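Local coordinates for protein homoprotocatechuate 2,3-dioxygenase (Brevibacterium fuscum, PDB 4Z6M) that catalyses the oxygen-dependent extradiol cleavage of the aromatic ring of homoprotocatechuate at a non-haem iron(II) centre, at residues L23-L28 / L64-G69; A72-M77 / S309-L314; D114-E119 / Y126-E131; G174-E179 / M193-T198. The protein carries 1 engineered substitution. All blocks are in the same frame, centred on the assembly; numbering follows the deposited sequence. Where two conformers were deposited one is given.

Interaction 1. Residues L23-L28 / L64-G69; sequences LVVTDL and LVLTKG
Leu23 holds CG beside its backbone N and opposite its carbonyl carbon (chi1 -60°), while Leu64 sets CG on the far side from its own N (chi1 -174°). The two side chains then slant across each other, and Leu23 CD1 meets Leu64 CD1 at 3.9 Å. The contact pairs the first and last strands of a βαβββ module of the glyoxalase fold. Strands 15-25 and 64-68 lie next to each other and run parallel.

Leu23 and Val25 use both their N and O toward the partner strand. Leu23 N donates to Val65 O at 2.8 Å, and Leu23 O takes the N-H of Thr67. Val25 N reaches Thr67 O at 2.9 Å, and Val25 O accepts from Gly69 N.

Leu23, Val25 and Leu66 share one face of the sheet. Helix 28-38 packs there, with Tyr35 touching Leu23, Leu64 and Leu66. At the start of this helix, Leu28 CD1 comes within 4.2 Å of Leu66 CB. Val24 and Thr67 are on the other face. Val24 CG1 sits 3.5 Å from Gly69 CA, which carries no side chain. Thr67 OG1 turns to Glu22 and Gln50.

Past the paired residues, water takes over. One molecule donates to both Thr26 O and Gly69 O. A second accepts from Leu28 N at 3.0 Å and from Lys68 NZ at 3.1 Å.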
# COMPACT_ATOMS: atom_id res chain seq x y z
N LEU A 23 -5.01 18.46 26.03
CA LEU A 23 -5.25 17.38 26.97
C LEU A 23 -4.41 17.58 28.21
O LEU A 23 -3.20 17.79 28.11
CB LEU A 23 -4.92 16.03 26.35
CG LEU A 23 -5.71 15.62 25.10
CD1 LEU A 23 -5.18 14.29 24.59
CD2 LEU A 23 -7.20 15.53 25.36
N VAL A 24 -5.03 17.44 29.38
CA VAL A 24 -4.28 17.35 30.62
C VAL A 24 -3.85 15.92 30.81
O VAL A 24 -4.64 14.98 30.65
CB VAL A 24 -5.09 17.87 31.83
CG1 VAL A 24 -4.28 17.73 33.11
CG2 VAL A 24 -5.49 19.32 31.61
N VAL A 25 -2.57 15.76 31.12
CA VAL A 25 -1.93 14.46 31.35
C VAL A 25 -1.25 14.47 32.71
O VAL A 25 -0.88 15.52 33.20
CB VAL A 25 -0.92 14.12 30.23
CG1 VAL A 25 -1.63 14.11 28.89
CG2 VAL A 25 0.27 15.09 30.23
N THR A 26 -1.08 13.29 33.32
CA THR A 26 -0.59 13.22 34.70
C THR A 26 0.92 13.07 34.81
O THR A 26 1.51 13.48 35.81
CB THR A 26 -1.26 12.08 35.50
OG1 THR A 26 -1.08 10.82 34.85
CG2 THR A 26 -2.75 12.41 35.72
N ASP A 27 1.52 12.45 33.79
CA ASP A 27 2.98 12.23 33.77
C ASP A 27 3.45 12.63 32.38
O ASP A 27 3.24 11.91 31.39
CB ASP A 27 3.28 10.76 34.06
CG ASP A 27 4.76 10.44 34.13
OD1 ASP A 27 5.56 10.98 33.33
OD2 ASP A 27 5.13 9.62 35.00
N LEU A 28 4.05 13.81 32.30
CA LEU A 28 4.37 14.40 31.02
C LEU A 28 5.38 13.56 30.24
O LEU A 28 5.25 13.40 29.03
CB LEU A 28 4.86 15.83 31.21
CG LEU A 28 4.92 16.73 29.98
CD1 LEU A 28 3.53 17.07 29.48
CD2 LEU A 28 5.65 18.00 30.38
N LEU A 64 -1.93 19.38 19.01
CA LEU A 64 -2.13 18.72 20.28
C LEU A 64 -1.23 19.40 21.30
O LEU A 64 -0.04 19.55 21.07
CB LEU A 64 -1.82 17.23 20.19
CG LEU A 64 -2.12 16.36 21.38
CD1 LEU A 64 -3.61 16.33 21.69
CD2 LEU A 64 -1.63 14.94 21.13
N VAL A 65 -1.82 19.84 22.41
CA VAL A 65 -1.07 20.36 23.55
C VAL A 65 -1.27 19.39 24.70
O VAL A 65 -2.41 19.12 25.11
CB VAL A 65 -1.53 21.77 23.96
CG1 VAL A 65 -0.62 22.30 25.07
CG2 VAL A 65 -1.49 22.70 22.77
N LEU A 66 -0.17 18.86 25.23
CA LEU A 66 -0.21 18.04 26.43
C LEU A 66 0.21 18.93 27.59
O LEU A 66 1.31 19.50 27.59
CB LEU A 66 0.76 16.86 26.32
CG LEU A 66 0.64 16.00 25.06
CD1 LEU A 66 1.72 14.94 25.06
CD2 LEU A 66 -0.76 15.42 24.93
N THR A 67 -0.68 19.08 28.58
CA THR A 67 -0.45 19.97 29.73
C THR A 67 -0.43 19.12 30.98
O THR A 67 -1.38 18.41 31.26
CB THR A 67 -1.53 21.05 29.79
OG1 THR A 67 -1.44 21.90 28.65
CG2 THR A 67 -1.41 21.89 31.05
N LYS A 68 0.63 19.22 31.77
CA LYS A 68 0.71 18.49 33.02
C LYS A 68 -0.35 19.03 33.99
O LYS A 68 -0.52 20.23 34.14
CB LYS A 68 2.10 18.69 33.63
CG LYS A 68 2.36 17.94 34.93
CD LYS A 68 3.75 18.34 35.44
CE LYS A 68 3.96 17.90 36.88
NZ LYS A 68 3.62 16.45 37.07
N GLY A 69 -1.07 18.13 34.64
CA GLY A 69 -2.00 18.52 35.68
C GLY A 69 -2.42 17.36 36.54
O GLY A 69 -1.98 16.24 36.33
O HOH W 1 0.28 15.06 37.72
O HOH W 2 5.17 15.09 34.78

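Interaction 2. Residues A72-M77 / S309-L314; sequences AALKAM and SKVLDL
Leu312 leans over Ala73 and Leu74. Its CB lies 3.7 Å from Leu74 O. CG is about equally close to that oxygen and to Ala73 CB. At the tip the two methyls part. CD2 presses on Ala73 CB at 3.5 Å, tighter than usual for two carbons. CD1 meets Lys75 CB at 4.3 Å and also touches Val24. CG beside the backbone N (chi1 -55°) turns the branch onto the strand.

Two backbone hydrogen bonds join the segments. Leu74 N donates to Lys310 O at 2.8 Å, and Leu312 N donates to Leu74 O at 2.8 Å. Val311 and Leu74 lie side by side and point the same way, with Val311 CG1 4.0 Å from Leu74 CB. Water extends the join at both ends. One molecule links Ala72 O to Lys310 N, and another donates to Lys75 O and Asp313 O. Just beyond, Lys75 and Ala76 both face Glu22, a classic beta bulge.

Segment 309-314 takes the edge of strand 73-81 that faces away from strand 15-25. The result is an isolated beta bridge, at Leu74 and Val311, by which a C-terminal segment without regular structure joins a strand of the first glyoxalase-fold sheet.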
# COMPACT_ATOMS: atom_id res chain seq x y z
N ALA A 72 -6.29 13.86 34.62
CA ALA A 72 -6.35 13.75 33.17
C ALA A 72 -7.74 14.06 32.63
O ALA A 72 -8.74 13.57 33.15
CB ALA A 72 -5.95 12.35 32.74
N ALA A 73 -7.80 14.91 31.61
CA ALA A 73 -9.05 15.48 31.12
C ALA A 73 -8.83 16.27 29.85
O ALA A 73 -7.69 16.69 29.58
CB ALA A 73 -9.67 16.39 32.17
N LEU A 74 -9.88 16.48 29.07
CA LEU A 74 -9.85 17.48 28.00
C LEU A 74 -9.93 18.89 28.61
O LEU A 74 -10.86 19.18 29.36
CB LEU A 74 -11.04 17.27 27.07
CG LEU A 74 -11.21 18.37 25.99
CD1 LEU A 74 -10.13 18.28 24.92
CD2 LEU A 74 -12.59 18.34 25.37
N LYS A 75 -8.94 19.73 28.32
CA LYS A 75 -8.98 21.14 28.73
C LYS A 75 -9.63 22.04 27.69
O LYS A 75 -10.37 22.97 28.04
CB LYS A 75 -7.56 21.64 29.08
CG LYS A 75 -7.51 23.03 29.66
CD LYS A 75 -6.22 23.31 30.40
CE LYS A 75 -6.23 24.75 30.89
NZ LYS A 75 -5.32 24.95 32.04
N ALA A 76 -9.41 21.75 26.39
CA ALA A 76 -10.04 22.53 25.33
C ALA A 76 -9.99 21.78 24.03
O ALA A 76 -8.97 21.15 23.71
CB ALA A 76 -9.35 23.86 25.15
N MET A 77 -11.09 21.86 23.29
CA MET A 77 -11.12 21.44 21.90
C MET A 77 -11.30 22.66 21.04
O MET A 77 -12.24 23.43 21.23
CB MET A 77 -12.21 20.37 21.67
CG MET A 77 -13.54 20.65 22.27
SD MET A 77 -14.63 19.21 22.43
CE MET A 77 -14.34 18.39 21.01
N SER A 309 -13.01 10.29 28.24
CA SER A 309 -12.26 11.19 29.11
C SER A 309 -13.13 12.27 29.76
O SER A 309 -14.02 12.82 29.14
CB SER A 309 -11.15 11.89 28.32
OG SER A 309 -10.24 10.95 27.76
N LYS A 310 -12.79 12.62 31.00
CA LYS A 310 -13.34 13.79 31.66
C LYS A 310 -13.07 15.05 30.85
O LYS A 310 -12.07 15.10 30.10
CB LYS A 310 -12.70 13.94 33.04
CG LYS A 310 -12.94 12.75 33.97
CD LYS A 310 -12.04 12.78 35.20
CE LYS A 310 -11.98 11.43 35.89
NZ LYS A 310 -11.19 11.47 37.15
N VAL A 311 -13.90 16.07 31.01
CA VAL A 311 -13.63 17.38 30.44
C VAL A 311 -13.63 18.43 31.55
O VAL A 311 -14.33 18.29 32.54
CB VAL A 311 -14.59 17.79 29.30
CG1 VAL A 311 -14.78 16.63 28.34
CG2 VAL A 311 -15.92 18.32 29.79
N LEU A 312 -12.86 19.48 31.35
CA LEU A 312 -12.76 20.56 32.34
C LEU A 312 -13.64 21.74 31.97
O LEU A 312 -13.90 22.00 30.80
CB LEU A 312 -11.32 21.06 32.47
CG LEU A 312 -10.29 19.97 32.80
CD1 LEU A 312 -8.91 20.58 33.00
CD2 LEU A 312 -10.69 19.17 34.03
N ASP A 313 -14.11 22.45 33.00
CA ASP A 313 -14.67 23.77 32.83
C ASP A 313 -13.55 24.82 32.76
O ASP A 313 -12.36 24.49 32.79
CB ASP A 313 -15.72 24.02 33.95
CG ASP A 313 -15.11 24.19 35.34
OD1 ASP A 313 -13.90 24.50 35.48
OD2 ASP A 313 -15.87 23.98 36.32
N LEU A 314 -13.92 26.10 32.65
CA LEU A 314 -12.94 27.14 32.42
C LEU A 314 -12.12 27.50 33.67
O LEU A 314 -11.15 28.26 33.57
CB LEU A 314 -13.62 28.39 31.85
CG LEU A 314 -14.19 28.23 30.44
CD1 LEU A 314 -14.74 29.55 29.95
CD2 LEU A 314 -13.16 27.68 29.45
O HOH W 3 -10.09 11.68 31.70
O HOH W 4 -8.89 11.52 35.03
O HOH W 5 -10.72 24.34 30.42

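Interaction 3. Residues D114-E119 / Y126-E131; sequences DALRVE and YEFFFE
Leu116 and Phe128 form a hydrogen-bonded pair of an antiparallel beta hairpin, as do Val118 and Tyr126, and strands 115-119 and 126-129 run at 161° to each other. Leu116 N donates to Phe128 O at 2.9 Å, and Phe128 N returns a bond to Leu116 O.

Arg117 and Glu127 face each other on one side of the sheet. Glu127 has CG anti to its N (chi1 -178°) and extends toward Arg117, and the two side chains cross at a slant. Arg117 NE donates to Glu127 OE1 at 2.7 Å, on the anti side of the carboxylate and 31° out of its plane. The acceptor lies near the guanidinium plane, at its edge. Arg117 NH2 adds a weak bond to the same oxygen. Glu127 OE2 is bound by Tyr20, and Arg117 NH2 also pairs with Glu22.

On the other side the contacts between the strands are apolar. Val118 CG2 packs on Tyr126 CB at 3.8 Å and meets the edge of the Phe128 ring at CE2, 4.4 Å away. Near the open end of the hairpin, Asp114 N donates to Glu131 OE1 at 3.0 Å, from above the carboxylate plane. A water donates to Asp114 O and accepts from Glu131 N.

The buried Arg117 thus has two carboxylate partners, Glu127 and Glu22, which would be expected to stabilise its positive charge.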
# COMPACT_ATOMS: atom_id res chain seq x y z
N ASP A 114 -5.30 35.75 19.66
CA ASP A 114 -6.60 36.12 20.23
C ASP A 114 -7.53 34.90 20.18
O ASP A 114 -7.75 34.31 19.12
CB ASP A 114 -7.14 37.32 19.44
CG ASP A 114 -8.52 37.75 19.87
OD1 ASP A 114 -8.80 37.73 21.08
OD2 ASP A 114 -9.33 38.11 18.97
N ALA A 115 -8.05 34.51 21.34
CA ALA A 115 -8.79 33.26 21.46
C ALA A 115 -9.95 33.41 22.42
O ALA A 115 -9.83 34.08 23.44
CB ALA A 115 -7.88 32.13 21.90
N LEU A 116 -11.05 32.74 22.10
CA LEU A 116 -12.22 32.66 22.97
C LEU A 116 -12.39 31.22 23.41
O LEU A 116 -12.52 30.33 22.56
CB LEU A 116 -13.46 33.10 22.21
CG LEU A 116 -14.76 33.00 23.01
CD1 LEU A 116 -14.85 34.19 23.95
CD2 LEU A 116 -15.95 32.93 22.08
N ARG A 117 -12.44 30.99 24.72
CA ARG A 117 -12.90 29.71 25.24
C ARG A 117 -14.27 29.87 25.85
O ARG A 117 -14.60 30.93 26.42
CB ARG A 117 -11.90 29.14 26.24
CG ARG A 117 -10.66 28.63 25.53
CD ARG A 117 -9.70 27.88 26.42
NE ARG A 117 -8.55 27.44 25.64
CZ ARG A 117 -7.60 26.61 26.06
NH1 ARG A 117 -7.61 26.12 27.29
NH2 ARG A 117 -6.61 26.27 25.23
N VAL A 118 -15.07 28.81 25.70
CA VAL A 118 -16.44 28.82 26.18
C VAL A 118 -16.76 27.50 26.85
O VAL A 118 -16.19 26.48 26.49
CB VAL A 118 -17.44 29.11 25.05
CG1 VAL A 118 -17.07 30.36 24.30
CG2 VAL A 118 -17.55 27.95 24.09
N GLU A 119 -17.63 27.54 27.85
CA GLU A 119 -18.32 26.35 28.33
C GLU A 119 -19.62 26.22 27.55
O GLU A 119 -20.57 26.97 27.79
CB GLU A 119 -18.61 26.45 29.83
CG GLU A 119 -17.37 26.41 30.68
CD GLU A 119 -17.61 26.72 32.16
OE1 GLU A 119 -18.78 26.70 32.61
OE2 GLU A 119 -16.60 27.00 32.86
N TYR A 126 -14.95 24.53 24.41
CA TYR A 126 -14.60 24.87 23.04
C TYR A 126 -13.69 26.09 23.01
O TYR A 126 -13.90 27.03 23.78
CB TYR A 126 -15.84 25.16 22.21
CG TYR A 126 -16.59 23.98 21.60
CD1 TYR A 126 -16.32 22.65 21.93
CD2 TYR A 126 -17.52 24.22 20.61
CE1 TYR A 126 -16.99 21.60 21.29
CE2 TYR A 126 -18.20 23.19 19.97
CZ TYR A 126 -17.93 21.88 20.32
OH TYR A 126 -18.57 20.86 19.65
N GLU A 127 -12.71 26.10 22.10
CA GLU A 127 -11.96 27.31 21.78
C GLU A 127 -12.18 27.69 20.31
O GLU A 127 -12.23 26.82 19.45
CB GLU A 127 -10.46 27.16 22.03
CG GLU A 127 -9.67 28.44 21.75
CD GLU A 127 -8.19 28.32 22.03
OE1 GLU A 127 -7.78 28.44 23.23
OE2 GLU A 127 -7.43 28.09 21.06
N PHE A 128 -12.29 28.99 20.06
CA PHE A 128 -12.29 29.56 18.72
C PHE A 128 -11.16 30.57 18.63
O PHE A 128 -11.00 31.43 19.51
CB PHE A 128 -13.62 30.24 18.45
CG PHE A 128 -14.78 29.31 18.56
CD1 PHE A 128 -15.15 28.53 17.48
CD2 PHE A 128 -15.44 29.13 19.77
CE1 PHE A 128 -16.19 27.62 17.58
CE2 PHE A 128 -16.48 28.22 19.88
CZ PHE A 128 -16.85 27.47 18.78
N PHE A 129 -10.38 30.45 17.57
CA PHE A 129 -9.25 31.36 17.34
C PHE A 129 -9.04 31.50 15.84
O PHE A 129 -9.40 30.58 15.08
CB PHE A 129 -7.97 30.84 18.01
CG PHE A 129 -7.37 29.65 17.30
CD1 PHE A 129 -7.80 28.37 17.58
CD2 PHE A 129 -6.45 29.84 16.26
CE1 PHE A 129 -7.31 27.29 16.87
CE2 PHE A 129 -5.95 28.75 15.56
CZ PHE A 129 -6.37 27.48 15.87
N PHE A 130 -8.45 32.62 15.42
CA PHE A 130 -7.87 32.77 14.08
C PHE A 130 -6.34 32.81 14.13
O PHE A 130 -5.66 32.02 13.44
CB PHE A 130 -8.40 34.01 13.37
CG PHE A 130 -7.68 34.29 12.10
CD1 PHE A 130 -7.98 33.57 10.96
CD2 PHE A 130 -6.62 35.18 12.07
CE1 PHE A 130 -7.26 33.78 9.80
CE2 PHE A 130 -5.91 35.42 10.92
CZ PHE A 130 -6.23 34.71 9.78
N GLU A 131 -5.77 33.71 14.94
CA GLU A 131 -4.33 33.94 14.95
C GLU A 131 -3.57 32.73 15.49
O GLU A 131 -3.88 32.21 16.55
CB GLU A 131 -3.97 35.16 15.82
CG GLU A 131 -4.61 36.48 15.41
CD GLU A 131 -4.38 37.64 16.38
OE1 GLU A 131 -4.04 37.47 17.60
OE2 GLU A 131 -4.56 38.78 15.87
O HOH W 6 -7.60 35.06 16.61

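Interaction 4. Residues G174-E179 / M193-T198; sequences GFRVTE and MHRKGT
Arg176 and His194 make the paired backbone bonds of this antiparallel hairpin, which joins strands 176-182 and 188-194. Arg176 N donates to His194 O at 3.0 Å, and His194 N donates to Arg176 O at 2.9 Å. A third bond comes from a side chain. Arg195 bends at both chi2 and chi3 (-68° and -63°), and its NH1 reaches Gly174 O at 2.9 Å. The oxygen lies in the guanidinium plane, but the donor stands above the carbonyl plane. Gly174 ends helix 163-172 in a Schellman motif, so this bond ties the exit of the helix to the hairpin.

The one stack is between guanidinium groups. That of Arg176 lies on that of Arg195, with centres 4.2 Å apart and planes at 17°. Two CH-pi contacts accompany it. Arg195 CG sits over one face of the Phe175 ring, 4.0 Å from its centroid. Arg176 CD sits over a face of His194, 4.1 Å from the centroid of that ring.

Apolar contacts fill the side of the sheet with Val177 and Met193. Met193 CG touches Phe175 CB at 3.8 Å, and Met193 CE reaches Val177 CG2. Leu170 of the helix packs on both Phe175 and Met193. On the side with Arg176, Thr178 CG2 meets His194 CD2 at 3.5 Å.

Two like charges are stacked here, and Arg82 of the second subunit also packs on Arg176. The cost is probably offset at Arg195, where NH2 forms a salt bridge to Asp14, NE binds Ile15 O, and NH1 is held by Gly174 O.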
# COMPACT_ATOMS: atom_id res chain seq x y z
N GLY A 174 -23.32 25.86 12.41
CA GLY A 174 -22.88 25.76 11.03
C GLY A 174 -22.34 24.40 10.63
O GLY A 174 -22.01 24.18 9.46
N PHE A 175 -22.26 23.46 11.57
CA PHE A 175 -21.83 22.09 11.20
C PHE A 175 -22.94 21.41 10.41
O PHE A 175 -24.12 21.63 10.69
CB PHE A 175 -21.49 21.26 12.44
CG PHE A 175 -20.25 21.71 13.16
CD1 PHE A 175 -20.29 22.75 14.06
CD2 PHE A 175 -19.04 21.03 13.00
CE1 PHE A 175 -19.14 23.15 14.73
CE2 PHE A 175 -17.91 21.42 13.70
CZ PHE A 175 -17.96 22.48 14.56
N ARG A 176 -22.56 20.62 9.42
CA ARG A 176 -23.53 19.92 8.57
C ARG A 176 -23.42 18.42 8.85
O ARG A 176 -22.33 17.83 8.79
CB ARG A 176 -23.21 20.21 7.10
CG ARG A 176 -23.11 21.71 6.74
CD ARG A 176 -21.68 22.17 6.38
NE ARG A 176 -21.62 23.51 5.76
CZ ARG A 176 -20.49 24.15 5.42
NH1 ARG A 176 -19.28 23.62 5.63
NH2 ARG A 176 -20.57 25.36 4.86
N VAL A 177 -24.57 17.80 9.15
CA VAL A 177 -24.58 16.37 9.44
C VAL A 177 -24.34 15.60 8.17
O VAL A 177 -24.89 15.91 7.11
CB VAL A 177 -25.90 15.95 10.12
CG1 VAL A 177 -25.99 14.43 10.26
CG2 VAL A 177 -25.98 16.63 11.48
N THR A 178 -23.49 14.60 8.28
CA THR A 178 -23.16 13.71 7.18
C THR A 178 -23.78 12.36 7.38
O THR A 178 -24.43 11.87 6.48
CB THR A 178 -21.63 13.62 7.03
OG1 THR A 178 -21.06 13.27 8.29
CG2 THR A 178 -21.10 14.93 6.57
N GLU A 179 -23.54 11.74 8.52
CA GLU A 179 -24.10 10.43 8.82
C GLU A 179 -24.63 10.37 10.25
O GLU A 179 -24.24 11.17 11.10
CB GLU A 179 -23.04 9.34 8.63
CG GLU A 179 -22.39 9.39 7.25
CD GLU A 179 -21.81 8.07 6.79
OE1 GLU A 179 -22.37 7.04 7.14
OE2 GLU A 179 -20.79 8.06 6.04
N MET A 193 -20.65 15.31 11.94
CA MET A 193 -20.92 16.60 11.32
C MET A 193 -19.65 17.36 11.02
O MET A 193 -18.66 17.24 11.72
CB MET A 193 -21.85 17.45 12.17
CG MET A 193 -21.37 17.64 13.58
SD MET A 193 -21.84 16.33 14.76
CE MET A 193 -23.61 16.70 14.90
N HIS A 194 -19.69 18.17 9.98
CA HIS A 194 -18.46 18.74 9.42
C HIS A 194 -18.56 20.22 9.09
O HIS A 194 -19.63 20.77 8.87
CB HIS A 194 -18.04 17.99 8.15
CG HIS A 194 -18.73 18.48 6.91
ND1 HIS A 194 -18.13 19.37 6.06
CD2 HIS A 194 -19.96 18.24 6.38
CE1 HIS A 194 -18.95 19.68 5.08
NE2 HIS A 194 -20.05 18.98 5.24
N ARG A 195 -17.38 20.82 9.01
CA ARG A 195 -17.16 22.12 8.39
C ARG A 195 -16.23 22.02 7.20
O ARG A 195 -16.54 22.59 6.14
CB ARG A 195 -16.61 23.13 9.40
CG ARG A 195 -17.65 23.56 10.44
CD ARG A 195 -18.78 24.40 9.87
NE ARG A 195 -18.31 25.65 9.31
CZ ARG A 195 -19.05 26.50 8.63
NH1 ARG A 195 -20.33 26.25 8.38
NH2 ARG A 195 -18.51 27.61 8.17
N LYS A 196 -15.12 21.27 7.30
CA LYS A 196 -14.05 21.31 6.27
C LYS A 196 -14.18 20.46 5.00
O LYS A 196 -13.28 20.47 4.15
CB LYS A 196 -12.69 20.98 6.89
CG LYS A 196 -12.49 19.52 7.28
CD LYS A 196 -11.18 19.36 8.03
CE LYS A 196 -10.91 17.92 8.43
NZ LYS A 196 -11.98 17.43 9.33
N GLY A 197 -15.25 19.70 4.86
CA GLY A 197 -15.47 18.95 3.61
C GLY A 197 -14.96 17.52 3.65
O GLY A 197 -14.78 16.89 2.61
N THR A 198 -14.77 17.01 4.85
CA THR A 198 -14.61 15.60 5.14
C THR A 198 -15.84 15.14 5.94
O THR A 198 -16.76 15.92 6.19
CB THR A 198 -13.31 15.31 5.92
OG1 THR A 198 -13.41 15.86 7.24
CG2 THR A 198 -12.08 15.88 5.22

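Overall arrangement
Interactions 1, 2 and 3 all involve the first glyoxalase-fold beta sheet; interaction 4 belongs to the second, about 29 Å from interaction 1 between centres. Strands 15-25 and 73-81 are neighbours, so interactions 1 and 2 touch, with Val24 N near Ala73 O. Interaction 3 is nested in the long loop closed by interaction 2 and meets it through Glu119 and Leu314. Interaction 3 is buried and encloses a salt bridge. Interactions 1, 2 and 4 are partly buried; 1 and 2 join their segments by backbone bonds and apolar side chains. Both 3 and 4 are hairpins with arginines, but 4 stacks two guanidinium groups where 3 pairs one with a carboxylate.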